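Local structure of conserved hypothetical protein BT1257 (Bacteroides thetaiotaomicron, 2FG1) at residues Thr14-Ile17 / Val21-Ile24; Lys47-Ala52 / Leu77-Met82; Ile6-Gly11 / Leu137-Ile142. The protein is of unknown function but has a macrodomain fold and probably removes ADP-ribose from thymidine in DNA by hydrolysis. All blocks are in the same frame, centred on the assembly; numbering follows the deposited sequence.

Interaction 1 of 3, residues Thr14-Ile17 / Val21-Ile24; sequences TAPI and VKVI
The side chain of Lys22 crosses obliquely beside the CB-CG edge of the Pro16 ring, its CD lying 3.8 Å from Pro16 CG, and carries its ammonium group to the carbonyls beyond it. From CG onward the chain is fully extended, and this length takes NZ to 3.0 Å from Pro16 O in a hydrogen bond. NZ stands above the carbonyl plane, 56° out, with a C=O...N angle of 121°. A second, weak bond runs from the same nitrogen to Ile17 O at 3.2 Å, and Gly18 O, in the turn that follows, is its strongest partner. Three successive backbone oxygens thus gather round one ammonium group.

Further along strand 22-29, Ile24 adds a second apolar contact. With CG1 anti to the carbonyl carbon (chi1 -64°), its CD1 reaches the loop, 4.3 Å from Pro16 CD and 4.2 Å from the CA of Thr14. Thr14 turns its own side chain the other way, onto helix 38-45, where Phe38 also meets Ile24; its OG1 bonds to Asp12. The loop, which joins strand 7-10, the first of the macrodomain sheet, to strand 22-29, lies back against the latter. The oxygens round Lys22 are all neutral, so the lysine probably holds the turn by charge-dipole attraction, while its methylenes and Ile24 give Pro16 apolar support.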
loop_
_atom_site.group_PDB
_atom_site.type_symbol
_atom_site.label_atom_id
_atom_site.label_comp_id
_atom_site.label_asym_id
_atom_site.label_seq_id
_atom_site.Cartn_x
_atom_site.Cartn_y
_atom_site.Cartn_z
ATOM N N THR A 14 -3.865 10.514 -0.127
ATOM C CA THR A 14 -3.996 10.880 -1.553
ATOM C C THR A 14 -3.582 12.328 -1.808
ATOM O O THR A 14 -3.527 12.765 -2.969
ATOM C CB THR A 14 -5.405 10.614 -2.145
ATOM O OG1 THR A 14 -6.352 11.509 -1.561
ATOM C CG2 THR A 14 -5.838 9.174 -1.905
ATOM N N ALA A 15 -3.289 13.065 -0.731
ATOM C CA ALA A 15 -2.744 14.415 -0.824
ATOM C C ALA A 15 -1.411 14.450 -0.065
ATOM O O ALA A 15 -1.304 15.083 0.990
ATOM C CB ALA A 15 -3.724 15.432 -0.252
ATOM N N PRO A 16 -0.399 13.727 -0.571
ATOM C CA PRO A 16 0.820 13.526 0.226
ATOM C C PRO A 16 1.682 14.775 0.373
ATOM O O PRO A 16 1.755 15.606 -0.545
ATOM C CB PRO A 16 1.567 12.450 -0.554
ATOM C CG PRO A 16 1.123 12.657 -1.983
ATOM C CD PRO A 16 -0.325 13.028 -1.872
ATOM N N ILE A 17 2.320 14.903 1.532
ATOM C CA ILE A 17 3.121 16.077 1.867
ATOM C C ILE A 17 4.508 16.050 1.242
ATOM O O ILE A 17 4.956 15.028 0.727
ATOM C CB ILE A 17 3.291 16.228 3.406
ATOM C CG1 ILE A 17 4.137 15.083 3.975
ATOM C CG2 ILE A 17 1.918 16.357 4.080
ATOM C CD1 ILE A 17 4.694 15.322 5.382
ATOM N N VAL A 21 9.954 12.688 -5.453
ATOM C CA VAL A 21 9.145 11.603 -5.981
ATOM C C VAL A 21 8.456 10.888 -4.811
ATOM O O VAL A 21 9.069 10.638 -3.767
ATOM C CB VAL A 21 10.006 10.613 -6.814
ATOM C CG1 VAL A 21 9.145 9.523 -7.414
ATOM C CG2 VAL A 21 10.763 11.344 -7.932
ATOM N N LYS A 22 7.176 10.573 -4.984
ATOM C CA LYS A 22 6.357 10.004 -3.911
ATOM C C LYS A 22 5.637 8.754 -4.393
ATOM O O LYS A 22 5.180 8.699 -5.542
ATOM C CB LYS A 22 5.321 11.027 -3.433
ATOM C CG LYS A 22 5.885 12.391 -3.023
ATOM C CD LYS A 22 4.771 13.423 -2.843
ATOM C CE LYS A 22 5.317 14.827 -2.677
ATOM N NZ LYS A 22 4.230 15.767 -2.293
ATOM N N VAL A 23 5.528 7.764 -3.513
ATOM C CA VAL A 23 4.778 6.535 -3.792
ATOM C C VAL A 23 3.721 6.371 -2.709
ATOM O O VAL A 23 4.053 6.278 -1.511
ATOM C CB VAL A 23 5.695 5.290 -3.826
ATOM C CG1 VAL A 23 4.889 4.033 -4.124
ATOM C CG2 VAL A 23 6.796 5.456 -4.877
ATOM N N ILE A 24 2.455 6.349 -3.119
ATOM C CA ILE A 24 1.350 6.079 -2.199
ATOM C C ILE A 24 1.114 4.574 -2.201
ATOM O O ILE A 24 0.806 3.993 -3.254
ATOM C CB ILE A 24 0.068 6.796 -2.658
ATOM C CG1 ILE A 24 0.255 8.312 -2.618
ATOM C CG2 ILE A 24 -1.141 6.387 -1.790
ATOM C CD1 ILE A 24 -0.768 9.070 -3.455
#

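Interaction 2 of 3, residues Lys47-Ala52 / Leu77-Met82; sequences KMPEEA and LYVANM
The first turn of helix 48-59 comes down on strand 77-85 at one point, where the CA atoms of Pro49 and Val79 are 6.6 Å apart. Pro49 makes all the close contacts from the helix side, through both its ring and its carbonyl. The ring crosses the valine side chain at about a right angle: CG rests 3.8 Å from Val79 CG2, and CB lies 4.0 Å from Val79 CG1. CG1 is anti to the backbone N (chi1 173°), a setting that turns both methyls to the proline.

Two residues on, Asn81 points from the same side of the strand and gives its amide to the helix. ND2 donates to Pro49 O at 3.1 Å with an N-H...O angle of 146°, and the nitrogen is tilted 31° from the carbonyl plane. The amide is held at its other end too, for OD1 accepts from His26 NE2, its strongest partner, and ND2 also bonds to Gln69 OE1; with three such partners its rotation is probably fixed.

All three residues are buried. The helix start lies over one face of the sheet, where Pro49 also touches Val73 of strand 68-74, while Val79 leans on His26 and Asn81 on Cys28 of strand 22-29. On the other face Met82 packs on helix 100-117, and the two helices sandwich the sheet, as in the alpha/beta/alpha macrodomain.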
loop_
_atom_site.group_PDB
_atom_site.type_symbol
_atom_site.label_atom_id
_atom_site.label_comp_id
_atom_site.label_asym_id
_atom_site.label_seq_id
_atom_site.Cartn_x
_atom_site.Cartn_y
_atom_site.Cartn_z
ATOM N N LYS A 47 -8.355 7.989 -11.786
ATOM C CA LYS A 47 -8.934 6.756 -12.316
ATOM C C LYS A 47 -7.885 5.668 -12.537
ATOM O O LYS A 47 -8.215 4.483 -12.579
ATOM C CB LYS A 47 -9.673 7.027 -13.628
ATOM C CG LYS A 47 -10.819 8.034 -13.533
ATOM C CD LYS A 47 -12.112 7.420 -12.998
ATOM C CE LYS A 47 -12.164 7.384 -11.473
ATOM N NZ LYS A 47 -11.780 6.060 -10.900
HETATM N N MSE A 48 -6.620 6.063 -12.657
HETATM C CA MSE A 48 -5.580 5.124 -13.084
HETATM C C MSE A 48 -5.322 3.938 -12.144
HETATM O O MSE A 48 -5.239 2.802 -12.610
HETATM C CB MSE A 48 -4.264 5.849 -13.402
HETATM C CG MSE A 48 -3.146 4.922 -13.869
HETATM SE SE MSE A 48 -3.558 4.062 -15.550
HETATM C CE MSE A 48 -3.604 5.729 -16.569
ATOM N N PRO A 49 -5.156 4.186 -10.827
ATOM C CA PRO A 49 -4.880 3.028 -9.956
ATOM C C PRO A 49 -5.947 1.936 -10.045
ATOM O O PRO A 49 -5.613 0.760 -10.179
ATOM C CB PRO A 49 -4.808 3.644 -8.550
ATOM C CG PRO A 49 -4.409 5.067 -8.796
ATOM C CD PRO A 49 -5.164 5.450 -10.058
ATOM N N GLU A 50 -7.217 2.334 -10.001
ATOM C CA GLU A 50 -8.304 1.373 -10.096
ATOM C C GLU A 50 -8.303 0.634 -11.438
ATOM O O GLU A 50 -8.419 -0.594 -11.486
ATOM C CB GLU A 50 -9.650 2.076 -9.899
ATOM C CG GLU A 50 -10.832 1.112 -10.040
ATOM C CD GLU A 50 -12.178 1.768 -9.834
ATOM O OE1 GLU A 50 -12.254 2.938 -9.383
ATOM O OE2 GLU A 50 -13.180 1.088 -10.145
ATOM N N GLU A 51 -8.175 1.389 -12.524
ATOM C CA GLU A 51 -8.246 0.771 -13.849
ATOM C C GLU A 51 -7.088 -0.202 -14.078
ATOM O O GLU A 51 -7.276 -1.301 -14.607
ATOM C CB GLU A 51 -8.339 1.821 -14.951
ATOM C CG GLU A 51 -8.318 1.207 -16.372
ATOM C CD GLU A 51 -9.498 0.291 -16.685
ATOM O OE1 GLU A 51 -10.454 0.203 -15.870
ATOM O OE2 GLU A 51 -9.475 -0.335 -17.770
ATOM N N ALA A 52 -5.894 0.194 -13.648
ATOM C CA ALA A 52 -4.734 -0.672 -13.760
ATOM C C ALA A 52 -4.938 -1.952 -12.957
ATOM O O ALA A 52 -4.611 -3.045 -13.418
ATOM C CB ALA A 52 -3.475 0.073 -13.320
ATOM N N LEU A 77 4.688 11.212 -8.967
ATOM C CA LEU A 77 3.737 10.574 -8.034
ATOM C C LEU A 77 3.217 9.247 -8.557
ATOM O O LEU A 77 2.648 9.174 -9.653
ATOM C CB LEU A 77 2.573 11.510 -7.676
ATOM C CG LEU A 77 1.539 11.064 -6.628
ATOM C CD1 LEU A 77 2.172 10.662 -5.305
ATOM C CD2 LEU A 77 0.517 12.167 -6.401
ATOM N N TYR A 78 3.430 8.198 -7.768
ATOM C CA TYR A 78 3.021 6.845 -8.120
ATOM C C TYR A 78 2.101 6.292 -7.052
ATOM O O TYR A 78 2.172 6.711 -5.886
ATOM C CB TYR A 78 4.231 5.914 -8.258
ATOM C CG TYR A 78 5.183 6.357 -9.334
ATOM C CD1 TYR A 78 5.129 5.805 -10.617
ATOM C CD2 TYR A 78 6.127 7.351 -9.078
ATOM C CE1 TYR A 78 6.004 6.235 -11.614
ATOM C CE2 TYR A 78 7.000 7.789 -10.068
ATOM C CZ TYR A 78 6.926 7.225 -11.329
ATOM O OH TYR A 78 7.798 7.663 -12.307
ATOM N N VAL A 79 1.257 5.339 -7.440
ATOM C CA VAL A 79 0.483 4.543 -6.493
ATOM C C VAL A 79 0.913 3.091 -6.628
ATOM O O VAL A 79 1.022 2.579 -7.749
ATOM C CB VAL A 79 -1.047 4.687 -6.739
ATOM C CG1 VAL A 79 -1.851 3.723 -5.845
ATOM C CG2 VAL A 79 -1.496 6.126 -6.539
ATOM N N ALA A 80 1.181 2.436 -5.497
ATOM C CA ALA A 80 1.538 1.029 -5.466
ATOM C C ALA A 80 0.340 0.226 -4.991
ATOM O O ALA A 80 -0.055 0.310 -3.819
ATOM C CB ALA A 80 2.738 0.818 -4.543
ATOM N N ASN A 81 -0.244 -0.539 -5.912
ATOM C CA ASN A 81 -1.346 -1.453 -5.596
ATOM C C ASN A 81 -0.704 -2.755 -5.103
ATOM O O ASN A 81 -0.155 -3.506 -5.897
ATOM C CB ASN A 81 -2.187 -1.748 -6.854
ATOM C CG ASN A 81 -2.915 -0.527 -7.412
ATOM O OD1 ASN A 81 -3.327 0.371 -6.690
ATOM N ND2 ASN A 81 -3.150 -0.544 -8.731
HETATM N N MSE A 82 -0.750 -2.991 -3.792
HETATM C CA MSE A 82 -0.023 -4.100 -3.171
HETATM C C MSE A 82 -0.989 -5.208 -2.807
HETATM O O MSE A 82 -1.866 -5.001 -1.980
HETATM C CB MSE A 82 0.658 -3.626 -1.878
HETATM C CG MSE A 82 1.637 -2.450 -2.051
HETATM SE SE MSE A 82 2.669 -2.074 -0.439
HETATM C CE MSE A 82 1.208 -1.761 0.821
#

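Interaction 3 of 3, residues Ile6-Gly11 / Leu137-Ile142; sequences ILYIKG and LMEQII
Tyr8 and Glu139 carry the polar part of this contact between edge strand 7-10 and helix 135-147. The tyrosine hydroxyl donates to Glu139 OE2 across 2.5 Å, a very short hydrogen bond. OE2 sits at the edge of the ring and in its plane, beyond the hydroxyl, whereas from the acceptor's side the approach is from above: the hydroxyl oxygen stands 53° out of the carboxylate plane, and the two planes are turned 70° from each other. Glu139 gets there by a straight reach, CG anti to the backbone N (chi1 -175°) and the chain extended beyond, which carries the carboxylate out from the helix to the phenol. Trp135 NE1, one turn earlier in the helix, also bonds to Tyr8 OH, fastening the hydroxyl to the helix twice.

The apolar contacts converge on Ile6. Its CD1 comes 3.5 Å from Glu139 CG, close against the methylene of the glutamate, and 3.9 Å from Ile142 CG2, the two isoleucine side chains crossing at about a right angle. The other branch of Ile6, CG2, lies 3.6 Å above one face of the Tyr8 ring, offset toward its rim. Val155, on the neighbouring strand 153-157, touches both Ile6 and Tyr8.

Replacing Glu139 by an alanine would probably leave the tyrosine hydroxyl without its carboxylate acceptor and open a gap beside the methyl end of Ile6. Glutamate thus works in two ways here, its methylene packing on Ile6 while its carboxylate accepts the hydrogen bond of the phenol. A charged carboxylate would probably strengthen that bond, a directed link that fastens an outermost strand of the macrodomain sheet to the helix preceding the last strand, 153-157.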
loop_
_atom_site.group_PDB
_atom_site.type_symbol
_atom_site.label_atom_id
_atom_site.label_comp_id
_atom_site.label_asym_id
_atom_site.label_seq_id
_atom_site.Cartn_x
_atom_site.Cartn_y
_atom_site.Cartn_z
ATOM N N ILE A 6 9.155 6.535 11.232
ATOM C CA ILE A 6 7.839 6.772 10.628
ATOM C C ILE A 6 7.278 8.096 11.128
ATOM O O ILE A 6 7.349 8.397 12.315
ATOM C CB ILE A 6 6.834 5.639 10.938
ATOM C CG1 ILE A 6 7.315 4.318 10.359
ATOM C CG2 ILE A 6 5.420 5.968 10.406
ATOM C CD1 ILE A 6 6.529 3.115 10.868
ATOM N N LEU A 7 6.744 8.885 10.210
ATOM C CA LEU A 7 6.057 10.121 10.542
ATOM C C LEU A 7 4.551 9.870 10.518
ATOM O O LEU A 7 4.039 9.339 9.544
ATOM C CB LEU A 7 6.407 11.200 9.521
ATOM C CG LEU A 7 5.637 12.515 9.621
ATOM C CD1 LEU A 7 5.998 13.252 10.904
ATOM C CD2 LEU A 7 5.872 13.374 8.396
ATOM N N TYR A 8 3.861 10.255 11.595
ATOM C CA TYR A 8 2.397 10.181 11.648
ATOM C C TYR A 8 1.836 11.582 11.663
ATOM O O TYR A 8 2.227 12.396 12.504
ATOM C CB TYR A 8 1.922 9.453 12.909
ATOM C CG TYR A 8 2.334 8.012 12.980
ATOM C CD1 TYR A 8 1.529 7.011 12.436
ATOM C CD2 TYR A 8 3.520 7.642 13.623
ATOM C CE1 TYR A 8 1.899 5.681 12.511
ATOM C CE2 TYR A 8 3.903 6.303 13.706
ATOM C CZ TYR A 8 3.083 5.341 13.155
ATOM O OH TYR A 8 3.432 4.014 13.208
ATOM N N ILE A 9 0.912 11.860 10.743
ATOM C CA ILE A 9 0.269 13.162 10.673
ATOM C C ILE A 9 -1.214 12.990 10.391
ATOM O O ILE A 9 -1.646 11.920 9.967
ATOM C CB ILE A 9 0.891 14.083 9.574
ATOM C CG1 ILE A 9 0.772 13.446 8.179
ATOM C CG2 ILE A 9 2.343 14.479 9.912
ATOM C CD1 ILE A 9 1.181 14.395 7.055
ATOM N N LYS A 10 -1.970 14.057 10.621
ATOM C CA LYS A 10 -3.354 14.133 10.175
ATOM C C LYS A 10 -3.372 14.352 8.672
ATOM O O LYS A 10 -2.561 15.118 8.137
ATOM C CB LYS A 10 -4.067 15.335 10.810
ATOM C CG LYS A 10 -4.087 15.353 12.321
ATOM C CD LYS A 10 -4.828 16.582 12.870
ATOM C CE LYS A 10 -4.233 17.940 12.457
ATOM N NZ LYS A 10 -2.805 18.087 12.817
ATOM N N GLY A 11 -4.325 13.738 8.000
ATOM C CA GLY A 11 -4.525 14.055 6.603
ATOM C C GLY A 11 -4.949 12.880 5.772
ATOM O O GLY A 11 -5.375 11.851 6.282
ATOM N N LEU A 137 1.967 -4.611 14.789
ATOM C CA LEU A 137 2.699 -5.570 13.978
ATOM C C LEU A 137 3.067 -4.975 12.609
ATOM O O LEU A 137 4.227 -5.027 12.190
ATOM C CB LEU A 137 1.858 -6.842 13.819
ATOM C CG LEU A 137 2.510 -8.209 13.600
ATOM C CD1 LEU A 137 3.141 -8.282 12.226
ATOM C CD2 LEU A 137 3.518 -8.559 14.705
HETATM N N MSE A 138 2.071 -4.417 11.922
HETATM C CA MSE A 138 2.240 -3.783 10.627
HETATM C C MSE A 138 3.342 -2.720 10.673
HETATM O O MSE A 138 4.195 -2.648 9.778
HETATM C CB MSE A 138 0.912 -3.155 10.219
HETATM C CG MSE A 138 0.868 -2.721 8.787
HETATM SE SE MSE A 138 1.026 -4.222 7.546
HETATM C CE MSE A 138 -0.623 -5.021 7.912
ATOM N N GLU A 139 3.348 -1.935 11.742
ATOM C CA GLU A 139 4.349 -0.886 11.909
ATOM C C GLU A 139 5.766 -1.464 11.925
ATOM O O GLU A 139 6.686 -0.889 11.334
ATOM C CB GLU A 139 4.087 -0.094 13.196
ATOM C CG GLU A 139 5.013 1.095 13.361
ATOM C CD GLU A 139 4.924 1.756 14.715
ATOM O OE1 GLU A 139 4.673 1.042 15.708
ATOM O OE2 GLU A 139 5.140 2.989 14.784
ATOM N N GLN A 140 5.933 -2.602 12.587
ATOM C CA GLN A 140 7.249 -3.241 12.692
ATOM C C GLN A 140 7.739 -3.679 11.306
ATOM O O GLN A 140 8.910 -3.492 10.960
ATOM C CB GLN A 140 7.196 -4.412 13.674
ATOM C CG GLN A 140 8.555 -5.077 13.908
ATOM C CD GLN A 140 9.595 -4.133 14.485
ATOM O OE1 GLN A 140 9.304 -3.339 15.379
ATOM N NE2 GLN A 140 10.828 -4.236 13.992
ATOM N N ILE A 141 6.846 -4.234 10.499
ATOM C CA ILE A 141 7.195 -4.625 9.134
ATOM C C ILE A 141 7.623 -3.412 8.303
ATOM O O ILE A 141 8.630 -3.466 7.573
ATOM C CB ILE A 141 6.030 -5.365 8.446
ATOM C CG1 ILE A 141 5.667 -6.637 9.228
ATOM C CG2 ILE A 141 6.385 -5.703 6.996
ATOM C CD1 ILE A 141 4.347 -7.286 8.773
ATOM N N ILE A 142 6.879 -2.313 8.416
ATOM C CA ILE A 142 7.189 -1.078 7.714
ATOM C C ILE A 142 8.549 -0.516 8.150
ATOM O O ILE A 142 9.349 -0.079 7.301
ATOM C CB ILE A 142 6.059 -0.056 7.937
ATOM C CG1 ILE A 142 4.769 -0.530 7.251
ATOM C CG2 ILE A 142 6.472 1.328 7.422
ATOM C CD1 ILE A 142 3.495 0.124 7.788
#

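In the fold
The three contacts hang on one mixed sheet, with strand order 7-10, 153-157, 120-123, 22-29, 77-85, 68-74, the core of the macrodomain. Interactions 1 and 2 are in series along the chain, their centres about 12 Å apart, and meet where Ile24 is probably hydrogen-bonded to Tyr78 and Ala80 on the adjoining strand. Interaction 3 encloses both in sequence and binds an outermost strand to helix 135-147; its centre is about 14 Å from that of interaction 1, which it touches through Ile17 against Leu7 and Ile9. From interaction 2 it is about 21 Å between centres, across the chain's centre without touching. Interaction 1 therefore bridges the two, drawing residues near both chain ends into one domain.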